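Long-range contact in hydrazine synthase subunit alpha (Candidatus Kuenenia stuttgartiensis, PDB 5C2V), which forms hydrazine by condensing ammonia with hydroxylamine made in the gamma subunit, as the heme c-carrying alpha chain of the hydrazine synthase complex: residues 501-509 with 638-646. Numbering follows the deposited sequence.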
ATOM      1  N   GLN D 501       5.822  21.377  -3.336  1.00 52.24           N
ATOM      2  CA  GLN D 501       5.606  22.774  -3.687  1.00 49.44           C
ATOM      3  C   GLN D 501       6.787  23.631  -3.237  1.00 50.98           C
ATOM      4  O   GLN D 501       7.750  23.124  -2.661  1.00 51.10           O
ATOM      5  CB  GLN D 501       4.304  23.292  -3.078  1.00 52.13           C
ATOM      6  CG  GLN D 501       3.056  22.776  -3.775  1.00 52.55           C
ATOM      7  CD  GLN D 501       1.778  23.301  -3.152  1.00 66.64           C
ATOM      8  OE1 GLN D 501       1.750  23.656  -1.973  1.00 71.80           O
ATOM      9  NE2 GLN D 501       0.714  23.359  -3.944  1.00 56.56           N
ATOM     10  N   GLN D 502       6.702  24.930  -3.506  1.00 48.77           N
ATOM     11  CA  GLN D 502       7.804  25.849  -3.243  1.00 47.82           C
ATOM     12  C   GLN D 502       8.149  25.942  -1.761  1.00 63.11           C
ATOM     13  O   GLN D 502       7.266  25.997  -0.903  1.00 41.02           O
ATOM     14  CB  GLN D 502       7.468  27.237  -3.788  1.00 54.15           C
ATOM     15  CG  GLN D 502       7.136  27.241  -5.267  1.00 58.27           C
ATOM     16  CD  GLN D 502       6.519  28.546  -5.725  1.00 53.81           C
ATOM     17  OE1 GLN D 502       5.446  28.932  -5.263  1.00 55.96           O
ATOM     18  NE2 GLN D 502       7.195  29.231  -6.640  1.00 52.02           N
ATOM     19  N   ARG D 503       9.445  25.946  -1.474  1.00 45.07           N
ATOM     20  CA  ARG D 503       9.945  26.005  -0.108  1.00 48.43           C
ATOM     21  C   ARG D 503      11.367  26.554  -0.089  1.00 51.67           C
ATOM     22  O   ARG D 503      12.010  26.672  -1.132  1.00 45.77           O
ATOM     23  CB  ARG D 503       9.887  24.628   0.552  1.00 49.68           C
ATOM     24  CG  ARG D 503      10.515  23.510  -0.255  1.00 40.25           C
ATOM     25  CD  ARG D 503       9.991  22.169   0.221  1.00 36.69           C
ATOM     26  NE  ARG D 503       8.561  22.033  -0.038  1.00 36.02           N
ATOM     27  CZ  ARG D 503       7.794  21.080   0.480  1.00 39.29           C
ATOM     28  NH1 ARG D 503       8.318  20.177   1.297  1.00 32.76           N
ATOM     29  NH2 ARG D 503       6.502  21.033   0.186  1.00 27.93           N
ATOM     30  N   GLY D 504      11.849  26.900   1.099  1.00 39.98           N
ATOM     31  CA  GLY D 504      13.174  27.476   1.237  1.00 49.03           C
ATOM     32  C   GLY D 504      13.827  27.067   2.539  1.00 44.40           C
ATOM     33  O   GLY D 504      13.218  26.386   3.363  1.00 36.02           O
ATOM     34  N   ILE D 505      15.077  27.474   2.723  1.00 36.54           N
ATOM     35  CA  ILE D 505      15.855  27.035   3.873  1.00 50.53           C
ATOM     36  C   ILE D 505      15.760  28.009   5.043  1.00 57.62           C
ATOM     37  O   ILE D 505      16.246  29.138   4.962  1.00 54.89           O
ATOM     38  CB  ILE D 505      17.339  26.849   3.500  1.00 49.21           C
ATOM     39  CG1 ILE D 505      17.473  25.921   2.291  1.00 47.25           C
ATOM     40  CG2 ILE D 505      18.125  26.308   4.685  1.00 53.58           C
ATOM     41  CD1 ILE D 505      18.901  25.730   1.822  1.00 54.64           C
ATOM     42  N   ILE D 506      15.127  27.570   6.127  1.00 57.86           N
ATOM     43  CA  ILE D 506      15.144  28.331   7.370  1.00 43.35           C
ATOM     44  C   ILE D 506      16.581  28.416   7.851  1.00 53.86           C
ATOM     45  O   ILE D 506      17.068  29.492   8.206  1.00 58.72           O
ATOM     46  CB  ILE D 506      14.258  27.694   8.460  1.00 34.84           C
ATOM     47  CG1 ILE D 506      12.803  28.116   8.275  1.00 39.90           C
ATOM     48  CG2 ILE D 506      14.732  28.102   9.847  1.00 52.02           C
ATOM     49  CD1 ILE D 506      11.878  27.597   9.349  1.00 36.61           C
ATOM     50  N   GLY D 507      17.267  27.277   7.850  1.00 56.00           N
ATOM     51  CA  GLY D 507      18.679  27.275   8.191  1.00 38.91           C
ATOM     52  C   GLY D 507      19.161  25.967   8.776  1.00 54.33           C
ATOM     53  O   GLY D 507      18.377  25.055   8.995  1.00 51.99           O
ATOM     54  N   TYR D 508      20.455  25.882   9.055  1.00 49.74           N
ATOM     55  CA  TYR D 508      21.036  24.645   9.561  1.00 60.63           C
ATOM     56  C   TYR D 508      21.423  24.762  11.027  1.00 59.58           C
ATOM     57  O   TYR D 508      21.782  25.842  11.496  1.00 69.42           O
ATOM     58  CB  TYR D 508      22.260  24.254   8.739  1.00 65.86           C
ATOM     59  CG  TYR D 508      21.968  23.915   7.296  1.00 64.72           C
ATOM     60  CD1 TYR D 508      21.787  22.597   6.898  1.00 73.78           C
ATOM     61  CD2 TYR D 508      21.896  24.910   6.328  1.00 59.79           C
ATOM     62  CE1 TYR D 508      21.536  22.279   5.578  1.00 68.86           C
ATOM     63  CE2 TYR D 508      21.645  24.600   5.005  1.00 73.79           C
ATOM     64  CZ  TYR D 508      21.463  23.283   4.636  1.00 74.84           C
ATOM     65  OH  TYR D 508      21.209  22.968   3.322  1.00 65.28           O
ATOM     66  N   GLN D 509      21.350  23.650  11.751  1.00 60.24           N
ATOM     67  CA  GLN D 509      21.777  23.643  13.148  1.00 58.67           C
ATOM     68  C   GLN D 509      22.564  22.381  13.481  1.00 65.30           C
ATOM     69  O   GLN D 509      22.166  21.285  13.107  1.00 64.82           O
ATOM     70  CB  GLN D 509      20.571  23.768  14.079  1.00 56.12           C
ATOM     71  CG  GLN D 509      20.947  23.997  15.531  1.00 56.49           C
ATOM     72  CD  GLN D 509      21.759  25.262  15.724  1.00 58.34           C
ATOM     73  OE1 GLN D 509      22.782  25.258  16.407  1.00 72.72           O
ATOM     74  NE2 GLN D 509      21.306  26.355  15.120  1.00 51.66           N
ATOM     75  N   LEU D 638      12.267  37.656   6.531  1.00 41.67           N
ATOM     76  CA  LEU D 638      11.578  36.870   5.512  1.00 44.64           C
ATOM     77  C   LEU D 638      12.002  37.282   4.107  1.00 52.95           C
ATOM     78  O   LEU D 638      12.018  36.464   3.187  1.00 77.77           O
ATOM     79  CB  LEU D 638      10.063  37.010   5.660  1.00 37.15           C
ATOM     80  CG  LEU D 638       9.436  36.403   6.916  1.00 50.56           C
ATOM     81  CD1 LEU D 638       7.933  36.637   6.930  1.00 51.34           C
ATOM     82  CD2 LEU D 638       9.750  34.919   7.004  1.00 45.85           C
ATOM     83  N   ASP D 639      12.338  38.557   3.957  1.00 73.01           N
ATOM     84  CA  ASP D 639      12.800  39.100   2.687  1.00 66.69           C
ATOM     85  C   ASP D 639      14.058  38.375   2.214  1.00 66.46           C
ATOM     86  O   ASP D 639      14.205  38.061   1.034  1.00 76.99           O
ATOM     87  CB  ASP D 639      13.070  40.603   2.831  1.00 74.86           C
ATOM     88  CG  ASP D 639      13.112  41.330   1.499  1.00 99.85           C
ATOM     89  OD1 ASP D 639      13.569  40.741   0.497  1.00103.58           O
ATOM     90  OD2 ASP D 639      12.687  42.503   1.455  1.00111.71           O
ATOM     91  N   LYS D 640      14.958  38.108   3.154  1.00 72.09           N
ATOM     92  CA  LYS D 640      16.287  37.601   2.835  1.00 66.59           C
ATOM     93  C   LYS D 640      16.448  36.082   2.965  1.00 52.64           C
ATOM     94  O   LYS D 640      17.549  35.562   2.781  1.00 49.36           O
ATOM     95  CB  LYS D 640      17.313  38.313   3.718  1.00 62.35           C
ATOM     96  CG  LYS D 640      17.067  39.811   3.798  1.00 67.70           C
ATOM     97  CD  LYS D 640      18.031  40.509   4.736  1.00 73.42           C
ATOM     98  CE  LYS D 640      19.398  40.662   4.104  1.00 79.14           C
ATOM     99  NZ  LYS D 640      20.289  41.504   4.947  1.00 86.38           N
ATOM    100  N   GLN D 641      15.368  35.375   3.288  1.00 46.19           N
ATOM    101  CA  GLN D 641      15.435  33.922   3.462  1.00 48.33           C
ATOM    102  C   GLN D 641      15.839  33.221   2.164  1.00 55.96           C
ATOM    103  O   GLN D 641      15.240  33.444   1.112  1.00 52.71           O
ATOM    104  CB  GLN D 641      14.096  33.373   3.961  1.00 38.44           C
ATOM    105  CG  GLN D 641      14.180  31.951   4.502  1.00 33.27           C
ATOM    106  CD  GLN D 641      12.838  31.424   4.976  1.00 42.74           C
ATOM    107  OE1 GLN D 641      11.840  31.502   4.260  1.00 55.66           O
ATOM    108  NE2 GLN D 641      12.810  30.884   6.189  1.00 56.01           N
ATOM    109  N   ARG D 642      16.854  32.365   2.253  1.00 53.63           N
ATOM    110  CA  ARG D 642      17.466  31.761   1.072  1.00 48.40           C
ATOM    111  C   ARG D 642      16.790  30.466   0.627  1.00 59.55           C
ATOM    112  O   ARG D 642      16.389  29.641   1.450  1.00 51.29           O
ATOM    113  CB  ARG D 642      18.952  31.496   1.334  1.00 55.18           C
ATOM    114  CG  ARG D 642      19.732  31.022   0.117  1.00 55.49           C
ATOM    115  CD  ARG D 642      21.200  30.804   0.446  1.00 53.86           C
ATOM    116  NE  ARG D 642      21.400  29.701   1.383  1.00 73.45           N
ATOM    117  CZ  ARG D 642      21.692  28.456   1.021  1.00 67.73           C
ATOM    118  NH1 ARG D 642      21.821  28.150  -0.264  1.00 61.03           N
ATOM    119  NH2 ARG D 642      21.858  27.515   1.940  1.00 53.18           N
ATOM    120  N   THR D 643      16.672  30.301  -0.688  1.00 52.01           N
ATOM    121  CA  THR D 643      16.182  29.065  -1.285  1.00 46.57           C
ATOM    122  C   THR D 643      17.033  28.713  -2.500  1.00 50.51           C
ATOM    123  O   THR D 643      17.831  29.529  -2.962  1.00 57.92           O
ATOM    124  CB  THR D 643      14.709  29.171  -1.712  1.00 64.45           C
ATOM    125  OG1 THR D 643      14.195  27.864  -2.001  1.00 48.03           O
ATOM    126  CG2 THR D 643      14.574  30.049  -2.948  1.00 52.60           C
ATOM    127  N   VAL D 644      16.871  27.497  -3.009  1.00 63.01           N
ATOM    128  CA  VAL D 644      17.574  27.087  -4.217  1.00 60.84           C
ATOM    129  C   VAL D 644      16.612  27.010  -5.398  1.00 61.94           C
ATOM    130  O   VAL D 644      15.686  26.199  -5.406  1.00 54.99           O
ATOM    131  CB  VAL D 644      18.270  25.726  -4.040  1.00 52.40           C
ATOM    132  CG1 VAL D 644      19.032  25.356  -5.303  1.00 57.52           C
ATOM    133  CG2 VAL D 644      19.209  25.764  -2.845  1.00 39.59           C
ATOM    134  N   ASP D 645      16.835  27.866  -6.390  1.00 62.53           N
ATOM    135  CA  ASP D 645      16.004  27.898  -7.587  1.00 62.99           C
ATOM    136  C   ASP D 645      16.770  27.316  -8.771  1.00 64.36           C
ATOM    137  O   ASP D 645      17.919  27.685  -9.014  1.00 56.30           O
ATOM    138  CB  ASP D 645      15.556  29.330  -7.888  1.00 54.28           C
ATOM    139  CG  ASP D 645      14.518  29.398  -8.989  1.00 70.45           C
ATOM    140  OD1 ASP D 645      14.911  29.475 -10.173  1.00 68.55           O
ATOM    141  OD2 ASP D 645      13.311  29.382  -8.671  1.00 46.74           O
ATOM    142  N   PHE D 646      16.132  26.409  -9.505  1.00 64.30           N
ATOM    143  CA  PHE D 646      16.800  25.685 -10.584  1.00 57.69           C
ATOM    144  C   PHE D 646      17.289  26.603 -11.701  1.00 53.78           C
ATOM    145  O   PHE D 646      18.358  26.387 -12.268  1.00 62.69           O
ATOM    146  CB  PHE D 646      15.869  24.619 -11.166  1.00 58.98           C
ATOM    147  CG  PHE D 646      16.520  23.752 -12.206  1.00 56.50           C
ATOM    148  CD1 PHE D 646      17.307  22.676 -11.833  1.00 53.79           C
ATOM    149  CD2 PHE D 646      16.345  24.012 -13.556  1.00 62.71           C
ATOM    150  CE1 PHE D 646      17.909  21.875 -12.786  1.00 61.03           C
ATOM    151  CE2 PHE D 646      16.944  23.216 -14.513  1.00 59.42           C
ATOM    152  CZ  PHE D 646      17.727  22.145 -14.127  1.00 56.34           C
TER
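The amide N of Ile505 donates a hydrogen bond to Arg642 O (2.8 Å), the one backbone hydrogen bond between residues 501-509 and 638-646; the first segment lies on strand 503-510, an outer strand of the middle-domain sheet, and the second in the loop running into helix 646-657. One residue along, Thr643 supplies a second tie: its OG1, anti to the backbone N (chi1 -167°), gives its proton to Arg503 O at 2.6 Å, in the carbonyl plane and on a lone pair. Gly504 lies between these two bonds, its CA 3.4 Å from Thr643 OG1; the other edge of the strand pairs with 461-467.

Arg642 runs alongside Ile505 in the same direction, and a bend at chi3 (66°) lays its guanidinium with one face over Ile505 CD1, NH2 standing 3.5 Å from that methyl. The same NH2 sits at the ring edge of Tyr508, near the ring plane. Glu759 makes a salt bridge to this nitrogen and a hydrogen bond to Tyr508 OH. On the next side chain back, Gln641 NE2 approaches Ile506 CG1 to 3.5 Å, while the amide is held by Gln466 through NE2 and by Tyr468 through OE1.

The contact thus joins the middle domain to the cytochrome c region through the carbonyl oxygens of Arg503 and Arg642, and the shared carboxylate of Glu759 would partly offset the arginine's charge beside Ile505.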